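Local coordinates for putative mannose-1-phosphate guanylyl transferase (PDB 2CU2), which probably catalyses the transfer of a guanylyl group from GTP to mannose 1-phosphate, forming GDP-mannose and releasing pyrophosphate, at residues E43-L48 against L104-D109; P206-A211 against P229-D234; R260-V265 against V274-G279. All blocks are in the same frame, centred on the assembly; numbering follows the deposited sequence.

Contact 1. Residues E43-L48 against L104-D109; sequences ERLAPL and LVLPAD
Leu45 and Leu48 meet Leu106 and Leu104 in a helix-on-sheet layer of the Rossmann-like alpha/beta core, the part of the GT-A fold in which helix 37-45 packs over strand 102-107. The contact is wholly apolar and is made by methyl groups. Leu48 reaches out with CD2, which stops 4.1 Å from CD2 of Leu104; the two side chains cross at about a right angle, so they touch at their branch ends and not along their lengths. Leu48 gets there with CG anti to the backbone N (chi1 -176°), and the turn after the helix is closed by a backbone hydrogen bond from Leu48 N to Leu45 O, 2.9 Å. Two residues further along the strand, Leu45 CD1 lies 4.3 Å from Leu106 CD2, a looser touch. The nearest backbones, at Leu45 and Leu106, are still 9.9 Å apart between CA atoms, a gap filled by leucine side chains. Leu104 and Leu106 point to the same side of the strand because residues alternate; Val105 between them turns to the other side, against Phe192 and Met8. Helix 115-128 closes the layer beside the leucines, with Leu122 on Leu48 and Leu126 on Leu104, while Arg44 forms a salt bridge with Asp115 of that helix. Within the sheet, strand 102-107 runs between parallel strand 3-8, whose Ala5 and Val7 also touch Leu45, and antiparallel strand 184-192.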
# COMPACT_ATOMS: atom_id res chain seq x y z
N GLU A 43 -31.88 -0.48 4.44
CA GLU A 43 -32.54 -1.24 3.39
C GLU A 43 -33.16 -2.51 3.96
O GLU A 43 -34.27 -2.90 3.61
CB GLU A 43 -31.52 -1.59 2.31
CG GLU A 43 -31.98 -2.60 1.30
CD GLU A 43 -30.91 -2.91 0.27
OE1 GLU A 43 -31.10 -3.86 -0.51
OE2 GLU A 43 -29.87 -2.19 0.25
N ARG A 44 -32.42 -3.13 4.86
CA ARG A 44 -32.81 -4.36 5.54
C ARG A 44 -33.99 -4.12 6.49
O ARG A 44 -34.83 -5.01 6.70
CB ARG A 44 -31.59 -4.86 6.31
CG ARG A 44 -31.79 -6.03 7.24
CD ARG A 44 -30.45 -6.32 7.91
NE ARG A 44 -29.42 -6.54 6.91
CZ ARG A 44 -28.25 -5.91 6.87
NH1 ARG A 44 -27.93 -5.00 7.79
NH2 ARG A 44 -27.39 -6.18 5.89
N LEU A 45 -34.05 -2.92 7.06
CA LEU A 45 -35.10 -2.56 8.01
C LEU A 45 -36.40 -2.06 7.39
O LEU A 45 -37.47 -2.30 7.94
CB LEU A 45 -34.57 -1.51 8.99
CG LEU A 45 -35.47 -1.04 10.15
CD1 LEU A 45 -35.79 -2.22 11.05
CD2 LEU A 45 -34.77 0.04 10.97
N ALA A 46 -36.31 -1.37 6.25
CA ALA A 46 -37.48 -0.80 5.59
C ALA A 46 -38.74 -1.67 5.55
O ALA A 46 -39.81 -1.22 5.96
CB ALA A 46 -37.11 -0.35 4.18
N PRO A 47 -38.63 -2.91 5.06
CA PRO A 47 -39.79 -3.80 4.98
C PRO A 47 -40.47 -4.10 6.31
O PRO A 47 -41.67 -4.39 6.35
CB PRO A 47 -39.22 -5.07 4.34
CG PRO A 47 -38.09 -4.55 3.50
CD PRO A 47 -37.45 -3.55 4.45
N LEU A 48 -39.71 -4.02 7.40
CA LEU A 48 -40.26 -4.30 8.72
C LEU A 48 -40.76 -3.03 9.41
O LEU A 48 -41.87 -3.01 9.94
CB LEU A 48 -39.21 -4.98 9.60
CG LEU A 48 -39.68 -5.40 10.99
CD1 LEU A 48 -40.78 -6.44 10.85
CD2 LEU A 48 -38.52 -5.96 11.79
N LEU A 104 -37.70 -0.72 18.66
CA LEU A 104 -36.66 -1.65 18.25
C LEU A 104 -35.35 -0.85 18.26
O LEU A 104 -35.30 0.27 17.75
CB LEU A 104 -37.00 -2.14 16.84
CG LEU A 104 -36.59 -3.53 16.38
CD1 LEU A 104 -36.85 -4.56 17.47
CD2 LEU A 104 -37.40 -3.85 15.12
N VAL A 105 -34.32 -1.40 18.89
CA VAL A 105 -33.03 -0.72 18.95
C VAL A 105 -31.97 -1.55 18.25
O VAL A 105 -31.76 -2.71 18.59
CB VAL A 105 -32.60 -0.49 20.42
CG1 VAL A 105 -31.16 -0.00 20.47
CG2 VAL A 105 -33.52 0.53 21.08
N LEU A 106 -31.29 -0.95 17.27
CA LEU A 106 -30.26 -1.69 16.55
C LEU A 106 -29.06 -0.87 16.10
O LEU A 106 -29.18 0.32 15.78
CB LEU A 106 -30.86 -2.39 15.34
CG LEU A 106 -31.70 -1.50 14.42
CD1 LEU A 106 -31.11 -1.49 13.02
CD2 LEU A 106 -33.12 -2.03 14.39
N PRO A 107 -27.88 -1.50 16.07
CA PRO A 107 -26.64 -0.90 15.57
C PRO A 107 -26.63 -0.84 14.05
O PRO A 107 -27.23 -1.65 13.36
CB PRO A 107 -25.48 -1.74 16.08
CG PRO A 107 -26.03 -3.14 16.33
CD PRO A 107 -27.60 -2.87 16.48
N ALA A 108 -25.93 0.18 13.52
CA ALA A 108 -25.87 0.35 12.08
C ALA A 108 -24.51 -0.06 11.53
O ALA A 108 -24.22 0.06 10.35
CB ALA A 108 -26.15 1.82 11.76
N ASP A 109 -23.63 -0.52 12.44
CA ASP A 109 -22.29 -0.87 12.00
C ASP A 109 -22.02 -2.38 12.07
O ASP A 109 -20.92 -2.83 12.35
CB ASP A 109 -21.28 -0.10 12.86
CG ASP A 109 -21.36 -0.56 14.31
OD1 ASP A 109 -22.48 -0.63 14.83
OD2 ASP A 109 -20.32 -0.76 14.93

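Contact 2. Residues P206-A211 against P229-D234; sequences PSHHEA and PKISID
A water molecule joins His208 to Pro229: it lies 2.7 Å from His208 NE2 and is placed to donate to Pro229 O at 3.0 Å, although it has more acceptors in reach than protons to give. The other ring nitrogen is held as well, with His208 ND1 2.9 Å from Ser207 OG, its neighbour on the same helix. Both the serine oxygen and the water sit at the edge of the imidazole, in its plane, so two polar partners fix the rotation of the ring. Ser207 manages this because its OG lies between its own backbone N and carbonyl carbon (chi1 59°), which turns it to the ring. That same hydroxyl is pressed against the proline: Ser207 OG is 3.3 Å from Pro229 CG, and Ser207 CB rests 3.6 Å from Pro229 CD. Between the two nitrogens, the carbon His208 CE1 comes to 3.8 Å from Pro229 O, near the ring plane, and to 4.0 Å from Ile231 CG2, which approaches the ring obliquely. Phe201 meets the imidazole with its plane inclined by about 55°, and Ala85 of helix 83-98 touches both His208 and Ile231. The arrangement packs the first turn of helix 206-216 against the loop leading into helix 233-238. That second helix opens with a classic serine N-cap, Ser232 OG to Tyr235 N, in a Ser-Ile-Asp-Tyr sequence of the kind found in bacterial mannose-1-phosphate guanylyltransferases.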
# COMPACT_ATOMS: atom_id res chain seq x y z
N PRO A 206 -30.88 5.41 37.48
CA PRO A 206 -31.53 6.64 37.96
C PRO A 206 -31.21 7.89 37.14
O PRO A 206 -32.06 8.75 36.90
CB PRO A 206 -31.09 6.80 39.41
CG PRO A 206 -30.87 5.39 39.94
CD PRO A 206 -30.34 4.68 38.61
N SER A 207 -29.93 8.03 36.76
CA SER A 207 -29.53 9.19 35.97
C SER A 207 -30.36 9.33 34.69
O SER A 207 -30.73 10.41 34.25
CB SER A 207 -28.05 9.05 35.61
OG SER A 207 -27.85 7.85 34.86
N HIS A 208 -30.62 8.17 34.05
CA HIS A 208 -31.35 8.19 32.78
C HIS A 208 -32.86 8.31 32.98
O HIS A 208 -33.59 8.87 32.17
CB HIS A 208 -31.02 6.91 32.00
CG HIS A 208 -29.63 6.99 31.41
ND1 HIS A 208 -28.51 7.21 32.15
CD2 HIS A 208 -29.25 6.91 30.07
CE1 HIS A 208 -27.49 7.24 31.27
NE2 HIS A 208 -27.90 7.06 30.02
N HIS A 209 -33.36 7.72 34.09
CA HIS A 209 -34.79 7.86 34.38
C HIS A 209 -35.15 9.33 34.63
O HIS A 209 -36.13 9.87 34.14
CB HIS A 209 -35.15 7.00 35.60
CG HIS A 209 -36.47 7.43 36.20
ND1 HIS A 209 -36.57 8.35 37.19
CD2 HIS A 209 -37.75 6.96 35.91
CE1 HIS A 209 -37.88 8.44 37.48
NE2 HIS A 209 -38.62 7.62 36.72
N GLU A 210 -34.29 9.98 35.45
CA GLU A 210 -34.49 11.41 35.73
C GLU A 210 -34.34 12.24 34.45
O GLU A 210 -35.09 13.17 34.19
CB GLU A 210 -33.46 11.85 36.78
CG GLU A 210 -33.89 13.12 37.52
CD GLU A 210 -32.88 13.45 38.60
OE1 GLU A 210 -31.88 14.07 38.30
OE2 GLU A 210 -33.12 13.11 39.75
N ALA A 211 -33.30 11.90 33.68
CA ALA A 211 -33.09 12.61 32.42
C ALA A 211 -34.30 12.48 31.50
O ALA A 211 -34.74 13.42 30.86
CB ALA A 211 -31.84 12.05 31.75
N PRO A 229 -24.13 10.39 32.66
CA PRO A 229 -22.96 9.51 32.69
C PRO A 229 -22.87 8.65 31.41
O PRO A 229 -23.87 8.18 30.87
CB PRO A 229 -23.15 8.59 33.89
CG PRO A 229 -24.66 8.46 34.07
CD PRO A 229 -25.15 9.88 33.57
N LYS A 230 -21.64 8.46 30.91
CA LYS A 230 -21.44 7.64 29.71
C LYS A 230 -21.46 6.15 30.04
O LYS A 230 -20.60 5.62 30.74
CB LYS A 230 -20.09 8.02 29.08
CG LYS A 230 -19.77 7.20 27.82
CD LYS A 230 -18.34 7.44 27.31
CE LYS A 230 -17.96 6.50 26.16
NZ LYS A 230 -17.00 7.18 25.28
N ILE A 231 -22.51 5.45 29.55
CA ILE A 231 -22.62 4.02 29.80
C ILE A 231 -23.40 3.32 28.69
O ILE A 231 -24.31 3.88 28.08
CB ILE A 231 -23.31 3.82 31.16
CG1 ILE A 231 -23.25 2.36 31.57
CG2 ILE A 231 -24.79 4.23 31.05
CD1 ILE A 231 -23.76 2.12 32.99
N SER A 232 -23.00 2.07 28.40
CA SER A 232 -23.73 1.29 27.41
C SER A 232 -25.06 0.81 27.97
O SER A 232 -25.27 0.74 29.18
CB SER A 232 -22.87 0.09 26.99
OG SER A 232 -23.09 -0.99 27.89
N ILE A 233 -26.01 0.52 27.07
CA ILE A 233 -27.29 0.03 27.54
C ILE A 233 -27.16 -1.41 28.06
O ILE A 233 -27.93 -1.87 28.89
CB ILE A 233 -28.28 0.09 26.38
CG1 ILE A 233 -29.68 -0.25 26.88
CG2 ILE A 233 -27.88 -0.95 25.31
CD1 ILE A 233 -30.20 0.76 27.90
N ASP A 234 -26.16 -2.12 27.51
CA ASP A 234 -25.93 -3.50 27.93
C ASP A 234 -25.52 -3.57 29.41
O ASP A 234 -26.00 -4.39 30.18
CB ASP A 234 -24.82 -4.09 27.06
CG ASP A 234 -25.28 -4.14 25.61
OD1 ASP A 234 -25.26 -3.09 24.97
OD2 ASP A 234 -25.64 -5.21 25.15
O HOH W 1 -25.53 6.89 28.79

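Contact 3. Residues R260-V265 against V274-G279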
# COMPACT_ATOMS: atom_id res chain seq x y z
N ARG A 260 -9.82 -7.88 9.81
CA ARG A 260 -9.93 -9.33 9.69
C ARG A 260 -11.39 -9.77 9.51
O ARG A 260 -11.69 -10.85 9.01
CB ARG A 260 -9.34 -9.98 10.94
CG ARG A 260 -8.58 -11.27 10.63
CD ARG A 260 -9.26 -12.50 11.25
NE ARG A 260 -9.14 -13.66 10.37
CZ ARG A 260 -8.28 -14.63 10.74
NH1 ARG A 260 -7.60 -14.52 11.87
NH2 ARG A 260 -8.12 -15.70 9.96
N ALA A 261 -12.31 -8.91 9.98
CA ALA A 261 -13.72 -9.24 9.89
C ALA A 261 -14.16 -9.44 8.43
O ALA A 261 -15.12 -10.13 8.13
CB ALA A 261 -14.52 -8.10 10.51
N LEU A 262 -13.44 -8.76 7.53
CA LEU A 262 -13.76 -8.90 6.11
C LEU A 262 -13.66 -10.36 5.66
O LEU A 262 -14.45 -10.84 4.86
CB LEU A 262 -12.79 -8.03 5.32
CG LEU A 262 -13.32 -6.62 5.07
CD1 LEU A 262 -13.43 -5.79 6.36
CD2 LEU A 262 -12.45 -5.80 4.11
N GLU A 263 -12.64 -11.03 6.17
CA GLU A 263 -12.44 -12.42 5.81
C GLU A 263 -13.58 -13.27 6.37
O GLU A 263 -14.16 -14.10 5.67
CB GLU A 263 -11.10 -12.92 6.34
CG GLU A 263 -10.86 -14.39 6.13
CD GLU A 263 -9.46 -14.81 6.56
OE1 GLU A 263 -8.48 -14.30 5.97
OE2 GLU A 263 -9.35 -15.63 7.48
N ARG A 264 -13.91 -13.05 7.65
CA ARG A 264 -14.98 -13.79 8.30
C ARG A 264 -16.29 -13.57 7.56
O ARG A 264 -17.04 -14.52 7.29
CB ARG A 264 -15.13 -13.34 9.76
CG ARG A 264 -13.87 -13.51 10.60
CD ARG A 264 -14.17 -13.35 12.09
NE ARG A 264 -14.79 -12.06 12.39
CZ ARG A 264 -14.25 -11.12 13.17
NH1 ARG A 264 -13.06 -11.32 13.73
NH2 ARG A 264 -14.89 -9.98 13.38
N VAL A 265 -16.57 -12.32 7.22
CA VAL A 265 -17.80 -12.02 6.52
C VAL A 265 -17.89 -12.74 5.18
O VAL A 265 -18.95 -13.24 4.82
CB VAL A 265 -17.96 -10.50 6.31
CG1 VAL A 265 -19.15 -10.22 5.39
CG2 VAL A 265 -18.17 -9.81 7.66
N VAL A 274 -9.40 -12.15 -0.03
CA VAL A 274 -10.62 -11.38 0.11
C VAL A 274 -10.33 -9.96 -0.37
O VAL A 274 -9.43 -9.30 0.14
CB VAL A 274 -11.08 -11.33 1.58
CG1 VAL A 274 -12.23 -10.35 1.74
CG2 VAL A 274 -11.51 -12.72 2.03
N VAL A 275 -11.11 -9.51 -1.34
CA VAL A 275 -10.91 -8.18 -1.91
C VAL A 275 -12.15 -7.30 -1.88
O VAL A 275 -13.25 -7.75 -2.21
CB VAL A 275 -10.45 -8.30 -3.38
CG1 VAL A 275 -10.19 -6.91 -3.96
CG2 VAL A 275 -9.22 -9.18 -3.46
N LEU A 276 -11.98 -6.05 -1.46
CA LEU A 276 -13.08 -5.09 -1.44
C LEU A 276 -12.56 -3.78 -1.99
O LEU A 276 -11.35 -3.58 -2.10
CB LEU A 276 -13.63 -4.86 -0.02
CG LEU A 276 -14.61 -5.88 0.54
CD1 LEU A 276 -15.19 -5.33 1.84
CD2 LEU A 276 -15.74 -6.16 -0.46
N GLY A 277 -13.47 -2.88 -2.33
CA GLY A 277 -13.07 -1.60 -2.90
C GLY A 277 -13.27 -1.67 -4.40
O GLY A 277 -13.56 -2.74 -4.94
N GLU A 278 -13.11 -0.54 -5.08
CA GLU A 278 -13.29 -0.50 -6.52
C GLU A 278 -11.98 -0.74 -7.26
O GLU A 278 -11.97 -0.96 -8.47
CB GLU A 278 -13.90 0.84 -6.93
CG GLU A 278 -15.25 1.10 -6.29
CD GLU A 278 -16.22 -0.04 -6.54
OE1 GLU A 278 -16.42 -0.39 -7.72
OE2 GLU A 278 -16.77 -0.59 -5.55
N GLY A 279 -10.87 -0.69 -6.52
CA GLY A 279 -9.57 -0.92 -7.12
C GLY A 279 -9.37 -2.37 -7.53
O GLY A 279 -10.25 -3.20 -7.29
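Leu262 and Glu263 of the short helix 261-266 lie on Val274 and Leu276 of strand 274-276, the outermost strand, within this chain, of the sheet in the C-terminal, beta-helix-like region. The short axes cross steeply, at 106°, with a closest approach of 8.8 Å. Along the segment 260-265, Arg260 comes first: its NH2 donates to Glu263 OE2 at 2.8 Å in a nearly straight bond (168°). The oxygen lies in the guanidinium plane, though the donor meets it from above the carboxylate plane. Leu262 makes the tightest apolar touch, its CD2 3.6 Å from Leu276 CD1, while its carbonyl O stands 3.9 Å from Val274 CG1. Glu263 follows with its backbone, since CA meets Val274 CG2 at 3.9 Å; the two methyls of Val274 thus fork against neighbouring backbone positions, CG1 at Leu262 and CG2 at Glu263. Its carboxylate is shared, OE2 of Glu263 with Arg260 and OE1 with Lys320, so two cations hold the group beside the contact. Val290 of the neighbouring strand 290-293 also touches both Leu262 and Glu263, and Phe266 completes the packing on Val274 and Leu276. Arg264, whose CB points away from the strand, forms a salt bridge with Asp254, with Ala261 CA 3.6 Å above one guanidinium face, offset toward its rim.

In the fold
The three contacts follow one another along the chain without overlap. Contacts 1 and 2 belong to the nucleotidyltransferase part: contact 1 is in its alpha/beta core, contact 2 in a peripheral helical layer, with centres 23 Å apart and nearest atoms about 6 Å apart. Contact 3 joins the end of that part to the beta-helix-like region; its centre is also 23 Å from that of contact 1, with nearest atoms about 8 Å apart. Contacts 2 and 3 lie on opposite sides of the chain's centre, about 36 Å between centres and about 17 Å between nearest atoms. Strand 102-107 of contact 1 ends where GT-A nucleotidyltransferases usually have their active site, and Asp109 there pairs with Lys26.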